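Local coordinates for KLLA0F20702p (Kluyveromyces lactis, PDB 5Y5A), which is the Est1 subunit of yeast telomerase, which binds the telomere protein Cdc13 and is thought to bring the enzyme to chromosome ends, at residues Met310-Phe315 against Phe347-Ile352. Numbering follows the deposited sequence.
Sequences MEIMEF and FDKIEI
A bend at chi2 of Lys349 (-56°), followed by two extended torsions, lays its aliphatic chain across the side chain of Ile312, while Met313 reaches out with CG beside its own backbone N and turns at its thioether (chi3 -145°) to bring CE onto the backbone of the same lysine. Lys349 is thus the shared partner of two neighbouring residues and crosses each at roughly a right angle. Along Ile312 the lysine is touched twice: the branch methyl CG2 meets Lys349 CG at 3.8 Å, and the tip methyl CD1 lies 3.6 Å from Lys349 CE. The terminal NZ runs on past Ile312 to a hydrogen bond with Asn309 OD1, one turn earlier on the same helix, so that the lysine also makes a polar link between the two helices: its methylenes serve as apolar packing surface while the amine of this buried lysine still has a polar partner. Nearer the backbone, Met313 CE rests 3.8 Å from Lys349 CB and 3.5 Å from Lys349 O. The sulfur makes a looser apolar contact, SD to Ile350 CG1 at 4.5 Å. Met313 and Lys349 also mark the nearest backbone approach, 7.1 Å between their CA atoms, and the segment axes come within 9.6 Å at -130°. This is buried helix-helix packing within the Est1 DNA/RNA-binding region, joining short helix 306-315 to long helix 339-379. Farther along the latter, Met313 also touches Arg353, Asn357 and Ile361; Phe315 packs on helix 285-298, and Ile350 meets Phe401, His404 and Val409 of helix 385-410.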
# COMPACT_ATOMS: atom_id res chain seq x y z
N MET A 310 14.34 11.27 -9.38
CA MET A 310 13.18 10.54 -8.88
C MET A 310 13.21 9.06 -9.29
O MET A 310 12.94 8.20 -8.47
CB MET A 310 11.89 11.18 -9.38
CG MET A 310 10.63 10.48 -8.86
SD MET A 310 9.16 11.53 -8.89
CE MET A 310 9.19 12.10 -10.58
N GLU A 311 13.53 8.77 -10.54
CA GLU A 311 13.50 7.37 -10.98
C GLU A 311 14.61 6.56 -10.31
O GLU A 311 14.42 5.39 -9.98
CB GLU A 311 13.59 7.29 -12.50
CG GLU A 311 12.28 7.70 -13.16
CD GLU A 311 12.34 7.69 -14.68
OE1 GLU A 311 13.45 7.52 -15.23
OE2 GLU A 311 11.28 7.86 -15.31
N ILE A 312 15.77 7.18 -10.08
CA ILE A 312 16.83 6.52 -9.32
C ILE A 312 16.37 6.16 -7.91
O ILE A 312 16.66 5.07 -7.41
CB ILE A 312 18.08 7.41 -9.25
CG1 ILE A 312 18.71 7.52 -10.64
CG2 ILE A 312 19.09 6.84 -8.26
CD1 ILE A 312 19.97 8.33 -10.68
N MET A 313 15.63 7.05 -7.27
CA MET A 313 15.16 6.76 -5.91
C MET A 313 14.07 5.70 -5.92
O MET A 313 13.98 4.91 -4.99
CB MET A 313 14.67 8.04 -5.24
CG MET A 313 15.76 9.08 -5.09
SD MET A 313 15.24 10.50 -4.13
CE MET A 313 16.15 11.80 -4.97
N GLU A 314 13.27 5.65 -6.98
CA GLU A 314 12.26 4.60 -7.09
C GLU A 314 12.89 3.24 -7.38
O GLU A 314 12.44 2.22 -6.88
CB GLU A 314 11.25 4.94 -8.19
CG GLU A 314 10.14 3.91 -8.28
CD GLU A 314 9.29 4.06 -9.52
OE1 GLU A 314 9.35 5.12 -10.15
OE2 GLU A 314 8.55 3.10 -9.86
N PHE A 315 13.95 3.21 -8.19
CA PHE A 315 14.48 1.95 -8.66
C PHE A 315 15.68 1.40 -7.91
O PHE A 315 15.79 0.19 -7.74
CB PHE A 315 14.85 2.08 -10.14
CG PHE A 315 13.68 1.98 -11.06
CD1 PHE A 315 12.86 3.07 -11.29
CD2 PHE A 315 13.39 0.78 -11.68
CE1 PHE A 315 11.78 2.97 -12.14
CE2 PHE A 315 12.31 0.68 -12.53
CZ PHE A 315 11.50 1.77 -12.76
N PHE A 347 21.79 6.68 -1.91
CA PHE A 347 22.03 7.46 -0.70
C PHE A 347 22.44 8.87 -1.08
O PHE A 347 22.03 9.83 -0.43
CB PHE A 347 23.08 6.81 0.20
CG PHE A 347 22.53 5.72 1.10
CD1 PHE A 347 21.77 4.68 0.57
CD2 PHE A 347 22.78 5.72 2.47
CE1 PHE A 347 21.27 3.67 1.40
CE2 PHE A 347 22.27 4.73 3.30
CZ PHE A 347 21.53 3.70 2.77
N ASP A 348 23.23 9.00 -2.14
CA ASP A 348 23.66 10.33 -2.61
C ASP A 348 22.47 11.16 -3.11
O ASP A 348 22.36 12.34 -2.78
CB ASP A 348 24.72 10.22 -3.71
CG ASP A 348 26.10 9.88 -3.16
OD1 ASP A 348 26.24 9.65 -1.93
OD2 ASP A 348 27.06 9.83 -3.96
N LYS A 349 21.60 10.55 -3.91
CA LYS A 349 20.42 11.24 -4.41
C LYS A 349 19.53 11.68 -3.23
O LYS A 349 19.01 12.79 -3.21
CB LYS A 349 19.62 10.35 -5.37
CG LYS A 349 20.30 10.08 -6.71
CD LYS A 349 20.65 11.38 -7.42
CE LYS A 349 21.24 11.13 -8.79
NZ LYS A 349 21.66 12.40 -9.45
N ILE A 350 19.40 10.81 -2.24
CA ILE A 350 18.59 11.14 -1.06
C ILE A 350 19.18 12.36 -0.32
O ILE A 350 18.44 13.26 0.07
CB ILE A 350 18.49 9.93 -0.11
CG1 ILE A 350 17.63 8.83 -0.75
CG2 ILE A 350 17.90 10.32 1.25
CD1 ILE A 350 17.52 7.56 0.08
N GLU A 351 20.50 12.41 -0.19
CA GLU A 351 21.16 13.52 0.51
C GLU A 351 21.08 14.82 -0.28
O GLU A 351 20.84 15.89 0.28
CB GLU A 351 22.62 13.15 0.79
CG GLU A 351 23.45 14.22 1.44
CD GLU A 351 24.77 13.68 1.94
OE1 GLU A 351 25.07 12.49 1.69
OE2 GLU A 351 25.51 14.43 2.61
N ILE A 352 21.27 14.73 -1.59
CA ILE A 352 21.40 15.91 -2.43
C ILE A 352 20.06 16.38 -3.02
O ILE A 352 19.86 17.57 -3.28
CB ILE A 352 22.42 15.65 -3.58
CG1 ILE A 352 23.79 15.29 -2.99
CG2 ILE A 352 22.54 16.84 -4.52
CD1 ILE A 352 24.87 15.06 -4.04